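Long-range contacts in NAD-dependent protein deacylase 2 (Archaeoglobus fulgidus, PDB 4TWJ), which removes acetyl and longer acyl groups from protein lysines using NAD, and by deacetylating the archaeal chromatin protein Alba raises its DNA affinity: residues H17-T22 / A96-N101; F187-S192 / E201-A206; A76-A81 / Q107-R112; A86-M91 / K241-V246. One frame throughout, in Å; residues are numbered along the deposited sequence.

Contact 1: residues H17-T22 / A96-N101; sequences HAVVFT and AVITQN
Val20, Phe21 and Thr22 stand opposite Val97, Ile98 and Thr99, as parallel neighbours in the central sheet of the sirtuin Rossmann-fold domain. Four backbone hydrogen bonds alternate between the strands: Val20 N to Ala96 O, Ile98 N to Val20 O at 2.7 Å, Thr22 N to Ile98 O, and Gln100 N to Thr22 O at 2.9 Å, the last reaching just past the strand end. The two short strand axes are inclined by 19°. On the face carrying Val19, Phe21 and Ile98, the two branches of Ile98 part: CD1 meets Val19 CG1 at 3.6 Å, while CG2, anti to the backbone N, lies 3.8 Å from Phe21 CD1. Farther along the same ring, Gln100 NE2 comes within 3.2 Å of Phe21 CE2, the amide and ring planes 42° apart. That amide is positioned by a hydrogen bond to Ser192 OG, and both residues belong to the NAD site. Helix 171-182 covers this face beside Val19 and Ile98; Ile85 of helix 80-90 packs on Val20, Thr22 and Val97 from the other. There the two threonine hydroxyls meet: Thr22 OG1, which also bonds His106 NE2, lies 2.8 Å from Thr99 OG1. Thr99 OG1 additionally closes an ST turn, accepting a hydrogen bond from Asn101 N at 3.0 Å.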
loop_
_atom_site.group_PDB
_atom_site.type_symbol
_atom_site.label_atom_id
_atom_site.label_comp_id
_atom_site.label_asym_id
_atom_site.label_seq_id
_atom_site.Cartn_x
_atom_site.Cartn_y
_atom_site.Cartn_z
ATOM N N HIS A 17 14.946 3.400 -13.099
ATOM C CA HIS A 17 13.555 3.647 -12.737
ATOM C C HIS A 17 13.030 2.583 -11.782
ATOM O O HIS A 17 12.439 1.597 -12.207
ATOM C CB HIS A 17 12.700 3.679 -14.006
ATOM C CG HIS A 17 11.329 4.233 -13.796
ATOM N ND1 HIS A 17 10.942 5.460 -14.285
ATOM C CD2 HIS A 17 10.257 3.736 -13.133
ATOM C CE1 HIS A 17 9.689 5.693 -13.938
ATOM N NE2 HIS A 17 9.250 4.661 -13.240
ATOM N N ALA A 18 13.248 2.795 -10.488
ATOM C CA ALA A 18 12.817 1.845 -9.465
ATOM C C ALA A 18 11.406 2.165 -8.965
ATOM O O ALA A 18 11.038 3.330 -8.807
ATOM C CB ALA A 18 13.803 1.839 -8.312
ATOM N N VAL A 19 10.622 1.114 -8.729
ATOM C CA VAL A 19 9.264 1.228 -8.205
ATOM C C VAL A 19 9.158 0.380 -6.940
ATOM O O VAL A 19 9.714 -0.717 -6.879
ATOM C CB VAL A 19 8.231 0.751 -9.251
ATOM C CG1 VAL A 19 6.831 0.651 -8.652
ATOM C CG2 VAL A 19 8.243 1.689 -10.450
ATOM N N VAL A 20 8.465 0.907 -5.934
ATOM C CA VAL A 20 8.194 0.172 -4.701
ATOM C C VAL A 20 6.696 -0.101 -4.595
ATOM O O VAL A 20 5.884 0.774 -4.889
ATOM C CB VAL A 20 8.701 0.940 -3.466
ATOM C CG1 VAL A 20 8.320 0.214 -2.183
ATOM C CG2 VAL A 20 10.209 1.116 -3.555
ATOM N N PHE A 21 6.357 -1.323 -4.186
ATOM C CA PHE A 21 4.978 -1.809 -4.104
ATOM C C PHE A 21 4.769 -2.297 -2.673
ATOM O O PHE A 21 5.516 -3.162 -2.204
ATOM C CB PHE A 21 4.797 -2.942 -5.117
ATOM C CG PHE A 21 3.447 -3.611 -5.088
ATOM C CD1 PHE A 21 2.482 -3.293 -6.033
ATOM C CD2 PHE A 21 3.167 -4.608 -4.157
ATOM C CE1 PHE A 21 1.253 -3.935 -6.037
ATOM C CE2 PHE A 21 1.939 -5.252 -4.157
ATOM C CZ PHE A 21 0.984 -4.912 -5.097
ATOM N N THR A 22 3.782 -1.742 -1.970
ATOM C CA THR A 22 3.589 -2.083 -0.558
ATOM C C THR A 22 2.183 -2.549 -0.220
ATOM O O THR A 22 1.207 -2.148 -0.854
ATOM C CB THR A 22 3.952 -0.901 0.366
ATOM O OG1 THR A 22 3.020 0.172 0.181
ATOM C CG2 THR A 22 5.361 -0.409 0.063
ATOM N N ALA A 96 8.237 5.899 -8.015
ATOM C CA ALA A 96 6.840 5.749 -7.631
ATOM C C ALA A 96 6.699 4.731 -6.517
ATOM O O ALA A 96 7.439 3.753 -6.461
ATOM C CB ALA A 96 6.004 5.312 -8.825
ATOM N N VAL A 97 5.738 4.979 -5.636
ATOM C CA VAL A 97 5.323 4.009 -4.639
ATOM C C VAL A 97 3.899 3.611 -4.993
ATOM O O VAL A 97 3.010 4.461 -5.072
ATOM C CB VAL A 97 5.360 4.584 -3.212
ATOM C CG1 VAL A 97 4.865 3.548 -2.208
ATOM C CG2 VAL A 97 6.766 5.046 -2.865
ATOM N N ILE A 98 3.700 2.326 -5.252
ATOM C CA ILE A 98 2.379 1.777 -5.486
ATOM C C ILE A 98 1.960 1.103 -4.192
ATOM O O ILE A 98 2.665 0.228 -3.703
ATOM C CB ILE A 98 2.396 0.740 -6.627
ATOM C CG1 ILE A 98 2.873 1.385 -7.932
ATOM C CG2 ILE A 98 1.016 0.127 -6.811
ATOM C CD1 ILE A 98 3.256 0.394 -9.008
ATOM N N THR A 99 0.822 1.494 -3.627
ATOM C CA THR A 99 0.412 0.907 -2.355
ATOM C C THR A 99 -1.020 0.386 -2.364
ATOM O O THR A 99 -1.906 0.958 -3.001
ATOM C CB THR A 99 0.613 1.877 -1.164
ATOM O OG1 THR A 99 0.404 1.164 0.060
ATOM C CG2 THR A 99 -0.340 3.061 -1.233
ATOM N N GLN A 100 -1.214 -0.705 -1.635
ATOM C CA GLN A 100 -2.527 -1.281 -1.398
ATOM C C GLN A 100 -3.150 -0.685 -0.139
ATOM O O GLN A 100 -4.310 -0.957 0.161
ATOM C CB GLN A 100 -2.405 -2.795 -1.224
ATOM C CG GLN A 100 -1.829 -3.513 -2.433
ATOM C CD GLN A 100 -1.709 -5.009 -2.228
ATOM O OE1 GLN A 100 -2.702 -5.730 -2.263
ATOM N NE2 GLN A 100 -0.491 -5.486 -2.020
ATOM N N ASN A 101 -2.370 0.112 0.593
ATOM C CA ASN A 101 -2.767 0.609 1.910
ATOM C C ASN A 101 -3.557 1.908 1.840
ATOM O O ASN A 101 -3.379 2.701 0.922
ATOM C CB ASN A 101 -1.527 0.815 2.784
ATOM C CG ASN A 101 -0.677 -0.434 2.891
ATOM O OD1 ASN A 101 -1.184 -1.552 2.818
ATOM N ND2 ASN A 101 0.629 -0.249 3.054
#

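Contact 2: residues F187-S192 / E201-A206; sequences FMVVGS and ELPYIA
Strand 187-190 and helix 201-206 run nearly antiparallel, their short axes 155° apart in direction and 9.4 Å apart at closest approach. No hydrogen bond joins them; this is the strand-to-helix packing of a beta-alpha-beta unit, in which the chain leaves the sheet, returns as a helix over its face and enters strand 212-217. Phe187 bridges most of the gap. With CG anti to the backbone N (chi1 -165°), its ring extends from the strand toward the helix and meets residues one turn apart. Ala206 CB sits 3.5 Å from Phe187 CD1, near the root of the ring, whereas the Leu202-Pro203 backbone lies beside its far end. Pro203 CA makes an off-centre CH-pi contact, 4.2 Å from the centroid of the Phe187 ring and 29° off its normal. The proline ring adds a second touch, Pro203 CB lying 3.8 Å from Phe187 CE2. Leu202 CB contributes a looser one, 4.2 Å from Phe187 CZ. Val189, two residues along the strand, places CG2 in plane at the edge of the Phe187 ring and 4.3 Å from Pro203 CB. Beyond the strand, Gly191 and Ser192 belong to the NAD site. Met213 of strand 212-217 packs on Phe187, Pro203 and Ala206, while Leu202 leans on Ala177 and Ile178 of helix 171-182.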
loop_
_atom_site.group_PDB
_atom_site.type_symbol
_atom_site.label_atom_id
_atom_site.label_comp_id
_atom_site.label_asym_id
_atom_site.label_seq_id
_atom_site.Cartn_x
_atom_site.Cartn_y
_atom_site.Cartn_z
ATOM N N PHE A 187 11.737 -3.445 -9.308
ATOM C CA PHE A 187 10.413 -3.476 -8.692
ATOM C C PHE A 187 10.561 -4.187 -7.354
ATOM O O PHE A 187 10.911 -5.368 -7.318
ATOM C CB PHE A 187 9.435 -4.214 -9.608
ATOM C CG PHE A 187 7.984 -4.016 -9.255
ATOM C CD1 PHE A 187 7.210 -3.091 -9.939
ATOM C CD2 PHE A 187 7.381 -4.780 -8.260
ATOM C CE1 PHE A 187 5.871 -2.920 -9.630
ATOM C CE2 PHE A 187 6.041 -4.612 -7.950
ATOM C CZ PHE A 187 5.289 -3.681 -8.637
ATOM N N MET A 188 10.338 -3.461 -6.263
ATOM C CA MET A 188 10.537 -4.012 -4.922
ATOM C C MET A 188 9.213 -4.093 -4.176
ATOM O O MET A 188 8.584 -3.071 -3.903
ATOM C CB MET A 188 11.543 -3.173 -4.129
ATOM C CG MET A 188 11.757 -3.668 -2.701
ATOM S SD MET A 188 13.228 -3.004 -1.896
ATOM C CE MET A 188 12.844 -1.259 -1.862
ATOM N N VAL A 189 8.793 -5.318 -3.868
ATOM C CA VAL A 189 7.597 -5.561 -3.068
ATOM C C VAL A 189 7.992 -5.551 -1.590
ATOM O O VAL A 189 8.975 -6.193 -1.210
ATOM C CB VAL A 189 6.951 -6.917 -3.432
ATOM C CG1 VAL A 189 5.842 -7.283 -2.447
ATOM C CG2 VAL A 189 6.415 -6.876 -4.858
ATOM N N VAL A 190 7.243 -4.813 -0.772
ATOM C CA VAL A 190 7.481 -4.757 0.677
ATOM C C VAL A 190 6.169 -4.951 1.442
ATOM O O VAL A 190 5.247 -4.149 1.321
ATOM C CB VAL A 190 8.114 -3.415 1.112
ATOM C CG1 VAL A 190 8.475 -3.447 2.595
ATOM C CG2 VAL A 190 9.344 -3.095 0.273
ATOM N N GLY A 191 6.096 -6.013 2.240
ATOM C CA GLY A 191 4.946 -6.231 3.108
ATOM C C GLY A 191 3.654 -6.555 2.386
ATOM O O GLY A 191 2.597 -6.045 2.756
ATOM N N SER A 192 3.731 -7.396 1.357
ATOM C CA SER A 192 2.527 -7.912 0.695
ATOM C C SER A 192 2.669 -9.392 0.363
ATOM O O SER A 192 3.722 -9.835 -0.092
ATOM C CB SER A 192 2.224 -7.128 -0.582
ATOM O OG SER A 192 1.070 -7.650 -1.232
ATOM N N GLU A 201 -1.311 -8.315 -9.814
ATOM C CA GLU A 201 -0.865 -8.428 -11.211
ATOM C C GLU A 201 0.389 -7.590 -11.475
ATOM O O GLU A 201 1.206 -7.926 -12.334
ATOM C CB GLU A 201 -1.983 -7.993 -12.171
ATOM C CG GLU A 201 -1.712 -8.265 -13.649
ATOM C CD GLU A 201 -1.585 -9.738 -13.973
ATOM O OE1 GLU A 201 -2.255 -10.559 -13.316
ATOM O OE2 GLU A 201 -0.813 -10.087 -14.898
ATOM N N LEU A 202 0.540 -6.494 -10.738
ATOM C CA LEU A 202 1.579 -5.514 -11.044
ATOM C C LEU A 202 3.020 -6.055 -10.989
ATOM O O LEU A 202 3.803 -5.770 -11.896
ATOM C CB LEU A 202 1.403 -4.261 -10.171
ATOM C CG LEU A 202 0.135 -3.479 -10.545
ATOM C CD1 LEU A 202 -0.256 -2.517 -9.437
ATOM C CD2 LEU A 202 0.307 -2.742 -11.861
ATOM N N PRO A 203 3.380 -6.834 -9.949
ATOM C CA PRO A 203 4.724 -7.425 -9.987
ATOM C C PRO A 203 4.954 -8.373 -11.168
ATOM O O PRO A 203 6.066 -8.444 -11.680
ATOM C CB PRO A 203 4.840 -8.180 -8.651
ATOM C CG PRO A 203 3.498 -8.091 -7.997
ATOM C CD PRO A 203 2.767 -6.948 -8.617
ATOM N N TYR A 204 3.915 -9.086 -11.597
ATOM C CA TYR A 204 4.040 -9.953 -12.772
ATOM C C TYR A 204 4.244 -9.145 -14.051
ATOM O O TYR A 204 4.994 -9.552 -14.933
ATOM C CB TYR A 204 2.822 -10.857 -12.913
ATOM C CG TYR A 204 2.701 -11.867 -11.803
ATOM C CD1 TYR A 204 3.553 -12.967 -11.738
ATOM C CD2 TYR A 204 1.731 -11.733 -10.819
ATOM C CE1 TYR A 204 3.440 -13.901 -10.720
ATOM C CE2 TYR A 204 1.615 -12.655 -9.796
ATOM C CZ TYR A 204 2.466 -13.738 -9.752
ATOM O OH TYR A 204 2.339 -14.657 -8.732
ATOM N N ILE A 205 3.570 -8.005 -14.148
ATOM C CA ILE A 205 3.767 -7.099 -15.278
ATOM C C ILE A 205 5.211 -6.591 -15.319
ATOM O O ILE A 205 5.837 -6.567 -16.382
ATOM C CB ILE A 205 2.776 -5.916 -15.226
ATOM C CG1 ILE A 205 1.354 -6.411 -15.519
ATOM C CG2 ILE A 205 3.179 -4.824 -16.205
ATOM C CD1 ILE A 205 0.267 -5.402 -15.209
ATOM N N ALA A 206 5.737 -6.186 -14.166
ATOM C CA ALA A 206 7.122 -5.710 -14.087
ATOM C C ALA A 206 8.112 -6.820 -14.450
ATOM O O ALA A 206 9.088 -6.584 -15.166
ATOM C CB ALA A 206 7.418 -5.163 -12.696
#

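Contact 3: residues A76-A81 / Q107-R112; sequences AEPNPA and QRAGSR
Pro78 lays its ring against the end of helix 105-108, overlapping the Arg108-Ala109 peptide and the adjoining side chains. Its CG and CB divide the work: CG lies 3.7 Å from Ala109 N and reaches Arg108 CB at 3.8 Å, while CB meets the methyl of Ala109, Pro78 CB to Ala109 CB being 3.7 Å. Arg108 then sends its side chain past the proline toward the preceding loop. The chain bends at chi2 and chi3 (-148° and -68°), carrying the guanidinium to the backbone of Ala76. There NH2 of Arg108 approaches Ala76 O near the guanidinium plane, at a distance of 2.5 Å; the pair is modelled very short and its N-H...O angle is only 123°, so the strength of this bond is doubtful. Arg108 and the residues it meets at Ala76 and Glu77 lie toward the surface, whereas the Ala109 methyl is buried beneath the proline. Each segment also contains a helix terminus. Asn79 is the N-cap of helix 80-90, its OD1 accepting from Ala81 N at 2.9 Å, in the carbonyl plane, and its ND2 bonds Ile26 O of the NAD-binding region. At the other terminus, Gly110 takes positive phi in a Schellman motif, its N bonded to Gln107 O at 3.1 Å. The contact thus joins the start of helix 80-90 to the end of helix 105-108: Tyr83 and Leu105 also pack on Pro78, His82 packs on Ala109, and Pro80 and Ala81 face helix 235-249.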
loop_
_atom_site.group_PDB
_atom_site.type_symbol
_atom_site.label_atom_id
_atom_site.label_comp_id
_atom_site.label_asym_id
_atom_site.label_seq_id
_atom_site.Cartn_x
_atom_site.Cartn_y
_atom_site.Cartn_z
ATOM N N ALA A 76 0.347 4.149 14.194
ATOM C CA ALA A 76 -0.305 5.456 14.262
ATOM C C ALA A 76 0.440 6.507 13.437
ATOM O O ALA A 76 -0.155 7.490 12.999
ATOM C CB ALA A 76 -0.420 5.913 15.707
ATOM N N GLU A 77 1.741 6.299 13.247
ATOM C CA GLU A 77 2.573 7.203 12.453
ATOM C C GLU A 77 3.598 6.397 11.651
ATOM O O GLU A 77 3.809 5.218 11.935
ATOM C CB GLU A 77 3.270 8.206 13.373
ATOM C CG GLU A 77 2.327 9.259 13.935
ATOM C CD GLU A 77 3.018 10.260 14.837
ATOM O OE1 GLU A 77 2.617 11.444 14.820
ATOM O OE2 GLU A 77 3.957 9.867 15.563
ATOM N N PRO A 78 4.234 7.023 10.643
ATOM C CA PRO A 78 5.192 6.279 9.817
ATOM C C PRO A 78 6.335 5.631 10.610
ATOM O O PRO A 78 6.810 6.194 11.597
ATOM C CB PRO A 78 5.741 7.344 8.864
ATOM C CG PRO A 78 4.690 8.392 8.803
ATOM C CD PRO A 78 4.032 8.399 10.151
ATOM N N ASN A 79 6.745 4.446 10.168
ATOM C CA ASN A 79 7.867 3.710 10.744
ATOM C C ASN A 79 9.102 3.827 9.834
ATOM O O ASN A 79 9.012 4.419 8.756
ATOM C CB ASN A 79 7.463 2.244 10.992
ATOM C CG ASN A 79 7.121 1.490 9.714
ATOM O OD1 ASN A 79 7.901 1.458 8.766
ATOM N ND2 ASN A 79 5.949 0.858 9.698
ATOM N N PRO A 80 10.258 3.279 10.266
ATOM C CA PRO A 80 11.491 3.402 9.475
ATOM C C PRO A 80 11.424 2.872 8.038
ATOM O O PRO A 80 12.179 3.344 7.189
ATOM C CB PRO A 80 12.504 2.604 10.296
ATOM C CG PRO A 80 12.028 2.761 11.699
ATOM C CD PRO A 80 10.533 2.674 11.585
ATOM N N ALA A 81 10.536 1.919 7.762
ATOM C CA ALA A 81 10.351 1.438 6.386
ATOM C C ALA A 81 9.765 2.535 5.493
ATOM O O ALA A 81 10.209 2.719 4.357
ATOM C CB ALA A 81 9.475 0.195 6.357
ATOM N N GLN A 107 2.736 9.083 2.445
ATOM C CA GLN A 107 2.694 10.538 2.269
ATOM C C GLN A 107 3.133 11.265 3.536
ATOM O O GLN A 107 3.832 12.276 3.461
ATOM C CB GLN A 107 1.292 11.017 1.876
ATOM C CG GLN A 107 0.799 10.523 0.526
ATOM C CD GLN A 107 -0.020 9.258 0.646
ATOM O OE1 GLN A 107 0.410 8.294 1.273
ATOM N NE2 GLN A 107 -1.214 9.262 0.067
ATOM N N ARG A 108 2.726 10.742 4.691
ATOM C CA ARG A 108 3.090 11.333 5.982
ATOM C C ARG A 108 4.578 11.164 6.305
ATOM O O ARG A 108 5.127 11.905 7.126
ATOM C CB ARG A 108 2.231 10.746 7.108
ATOM C CG ARG A 108 0.770 11.171 7.041
ATOM C CD ARG A 108 0.144 11.291 8.422
ATOM N NE ARG A 108 0.003 9.998 9.085
ATOM C CZ ARG A 108 -0.505 9.824 10.304
ATOM N NH1 ARG A 108 -0.927 10.863 11.021
ATOM N NH2 ARG A 108 -0.591 8.604 10.815
ATOM N N ALA A 109 5.223 10.195 5.656
ATOM C CA ALA A 109 6.670 10.002 5.768
ATOM C C ALA A 109 7.465 10.860 4.777
ATOM O O ALA A 109 8.694 10.873 4.830
ATOM C CB ALA A 109 7.014 8.531 5.574
ATOM N N GLY A 110 6.773 11.552 3.870
ATOM C CA GLY A 110 7.422 12.430 2.893
ATOM C C GLY A 110 7.418 11.951 1.447
ATOM O O GLY A 110 7.907 12.657 0.562
ATOM N N SER A 111 6.874 10.763 1.188
ATOM C CA SER A 111 6.752 10.277 -0.185
ATOM C C SER A 111 5.783 11.174 -0.949
ATOM O O SER A 111 4.772 11.614 -0.403
ATOM C CB SER A 111 6.264 8.824 -0.227
ATOM O OG SER A 111 7.217 7.933 0.326
ATOM N N ARG A 112 6.102 11.452 -2.207
ATOM C CA ARG A 112 5.275 12.327 -3.032
ATOM C C ARG A 112 4.527 11.543 -4.102
ATOM O O ARG A 112 3.306 11.645 -4.214
ATOM C CB ARG A 112 6.135 13.401 -3.684
ATOM C CG ARG A 112 6.744 14.367 -2.683
ATOM C CD ARG A 112 7.337 15.568 -3.392
ATOM N NE ARG A 112 8.132 16.402 -2.497
ATOM C CZ ARG A 112 8.800 17.487 -2.878
ATOM N NH1 ARG A 112 8.771 17.885 -4.146
ATOM N NH2 ARG A 112 9.498 18.180 -1.986
#

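Contact 4: residues A86-M91 / K241-V246; sequences AELERM and KIVEEV
Leu88 packs against Val243 where helices 80-90 and 235-249 of the Rossmann-fold domain meet. The contact across the segments is made by apolar groups without hydrogen bonds. The two side chains lie alongside each other, pointing opposite ways, Leu88 CG resting 3.7 Å from Val243 CG2, with both leucine methyls also close to that branch. The other branch, Val243 CG1, is anti to the backbone N (chi1 172°) and turns to the neighbouring residue, where Glu87 CG crosses it at about a right angle, 4.0 Å away. One turn on, the methyl end of Met91, folded over at chi3 (67°), puts CE 3.8 Å from Val246 CG1. Ala9 of helix 2-14 and Ile93 also pack on Val246, and Leu12 of helix 2-14 touches Ile242. The charged groups lie beside this apolar seam. Glu87, bent at chi2, applies its aliphatic part to Val243 while its carboxylate has two cationic partners: OE2 forms a salt bridge with Lys247, tying the two helices together. Glu87 OE1 forms a second salt bridge, within its own helix, accepting from Arg90 NH2 at 2.7 Å and lying 3° out of the guanidinium plane.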
loop_
_atom_site.group_PDB
_atom_site.type_symbol
_atom_site.label_atom_id
_atom_site.label_comp_id
_atom_site.label_asym_id
_atom_site.label_seq_id
_atom_site.Cartn_x
_atom_site.Cartn_y
_atom_site.Cartn_z
ATOM N N ALA A 86 10.723 6.858 1.477
ATOM C CA ALA A 86 10.732 8.293 1.212
ATOM C C ALA A 86 12.134 8.780 0.838
ATOM O O ALA A 86 12.290 9.576 -0.086
ATOM C CB ALA A 86 10.209 9.062 2.420
ATOM N N GLU A 87 13.148 8.288 1.545
ATOM C CA GLU A 87 14.537 8.688 1.282
ATOM C C GLU A 87 15.016 8.215 -0.095
ATOM O O GLU A 87 15.719 8.946 -0.796
ATOM C CB GLU A 87 15.462 8.171 2.394
ATOM C CG GLU A 87 16.938 8.539 2.249
ATOM C CD GLU A 87 17.208 10.033 2.231
ATOM O OE1 GLU A 87 16.333 10.827 2.632
ATOM O OE2 GLU A 87 18.322 10.418 1.817
ATOM N N LEU A 88 14.627 7.006 -0.492
ATOM C CA LEU A 88 14.984 6.504 -1.822
ATOM C C LEU A 88 14.371 7.348 -2.945
ATOM O O LEU A 88 14.961 7.469 -4.017
ATOM C CB LEU A 88 14.588 5.031 -1.982
ATOM C CG LEU A 88 15.422 4.035 -1.173
ATOM C CD1 LEU A 88 14.778 2.657 -1.173
ATOM C CD2 LEU A 88 16.852 3.965 -1.694
ATOM N N GLU A 89 13.193 7.919 -2.701
ATOM C CA GLU A 89 12.581 8.854 -3.647
ATOM C C GLU A 89 13.347 10.181 -3.656
ATOM O O GLU A 89 13.641 10.731 -4.719
ATOM C CB GLU A 89 11.102 9.080 -3.312
ATOM C CG GLU A 89 10.362 9.960 -4.312
ATOM C CD GLU A 89 8.874 10.073 -4.028
ATOM O OE1 GLU A 89 8.414 9.622 -2.961
ATOM O OE2 GLU A 89 8.151 10.626 -4.882
ATOM N N ARG A 90 13.677 10.675 -2.467
ATOM C CA ARG A 90 14.474 11.896 -2.319
ATOM C C ARG A 90 15.813 11.784 -3.053
ATOM O O ARG A 90 16.294 12.761 -3.634
ATOM C CB ARG A 90 14.702 12.186 -0.830
ATOM C CG ARG A 90 15.234 13.573 -0.518
ATOM C CD ARG A 90 15.214 13.844 0.981
ATOM N NE ARG A 90 13.846 13.902 1.512
ATOM C CZ ARG A 90 13.271 13.001 2.316
ATOM N NH1 ARG A 90 12.017 13.193 2.711
ATOM N NH2 ARG A 90 13.919 11.918 2.738
ATOM N N MET A 91 16.395 10.585 -3.041
ATOM C CA MET A 91 17.667 10.314 -3.715
ATOM C C MET A 91 17.543 10.196 -5.238
ATOM O O MET A 91 18.556 10.100 -5.930
ATOM C CB MET A 91 18.290 9.026 -3.163
ATOM C CG MET A 91 18.776 9.136 -1.731
ATOM S SD MET A 91 19.099 7.528 -0.991
ATOM C CE MET A 91 20.504 6.985 -1.954
ATOM N N LYS A 241 18.628 -0.578 6.163
ATOM C CA LYS A 241 19.907 -1.203 5.816
ATOM C C LYS A 241 20.160 -1.171 4.312
ATOM O O LYS A 241 21.293 -0.950 3.877
ATOM C CB LYS A 241 19.981 -2.640 6.327
ATOM C CG LYS A 241 20.068 -2.737 7.839
ATOM C CD LYS A 241 20.116 -4.180 8.305
ATOM C CE LYS A 241 19.835 -4.278 9.796
ATOM N NZ LYS A 241 20.806 -3.493 10.606
ATOM N N ILE A 242 19.107 -1.394 3.526
ATOM C CA ILE A 242 19.204 -1.270 2.073
ATOM C C ILE A 242 19.603 0.155 1.681
ATOM O O ILE A 242 20.514 0.340 0.872
ATOM C CB ILE A 242 17.892 -1.677 1.358
ATOM C CG1 ILE A 242 17.642 -3.179 1.527
ATOM C CG2 ILE A 242 17.969 -1.337 -0.125
ATOM C CD1 ILE A 242 16.296 -3.646 1.011
ATOM N N VAL A 243 18.942 1.152 2.264
ATOM C CA VAL A 243 19.237 2.556 1.957
ATOM C C VAL A 243 20.697 2.890 2.283
ATOM O O VAL A 243 21.395 3.506 1.473
ATOM C CB VAL A 243 18.297 3.529 2.707
ATOM C CG1 VAL A 243 18.754 4.975 2.532
ATOM C CG2 VAL A 243 16.865 3.372 2.215
ATOM N N GLU A 244 21.161 2.473 3.459
ATOM C CA GLU A 244 22.547 2.737 3.857
ATOM C C GLU A 244 23.537 2.120 2.865
ATOM O O GLU A 244 24.530 2.755 2.503
ATOM C CB GLU A 244 22.816 2.240 5.284
ATOM C CG GLU A 244 22.053 3.001 6.364
ATOM C CD GLU A 244 22.314 4.501 6.352
ATOM O OE1 GLU A 244 23.315 4.936 6.963
ATOM O OE2 GLU A 244 21.514 5.250 5.743
ATOM N N GLU A 245 23.252 0.904 2.404
ATOM C CA GLU A 245 24.109 0.228 1.428
ATOM C C GLU A 245 24.083 0.936 0.072
ATOM O O GLU A 245 25.121 1.089 -0.574
ATOM C CB GLU A 245 23.692 -1.236 1.274
ATOM C CG GLU A 245 24.585 -2.076 0.373
ATOM C CD GLU A 245 25.975 -2.329 0.935
ATOM O OE1 GLU A 245 26.240 -2.010 2.115
ATOM O OE2 GLU A 245 26.813 -2.868 0.184
ATOM N N VAL A 246 22.901 1.370 -0.354
ATOM C CA VAL A 246 22.772 2.136 -1.593
ATOM C C VAL A 246 23.607 3.417 -1.512
ATOM O O VAL A 246 24.311 3.762 -2.457
ATOM C CB VAL A 246 21.299 2.489 -1.894
ATOM C CG1 VAL A 246 21.194 3.440 -3.078
ATOM C CG2 VAL A 246 20.487 1.227 -2.163
#

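How the contacts relate
Contacts 1 and 2 lie at the core, centres 8 Å apart, and share the parallel sheet in which strands 18-22 and 186-190 are neighbours; a probable hydrogen bond from Val190 N to Phe21 O joins them. Contacts 3 and 4 both use helix 80-90, their centres 14 Å apart, and meet where Glu89 OE1 receives Arg112 N. Along the chain, contact 1 crosses both contacts 3 and 4, which also cross each other, while contact 2 nests within the loop closed by contact 4. Met188 and Ile242 pack between contacts 2 and 4. Distant pieces of sequence are thereby gathered into one Rossmann-fold domain, with NAD-site residues at the strand ends of contacts 1 and 2.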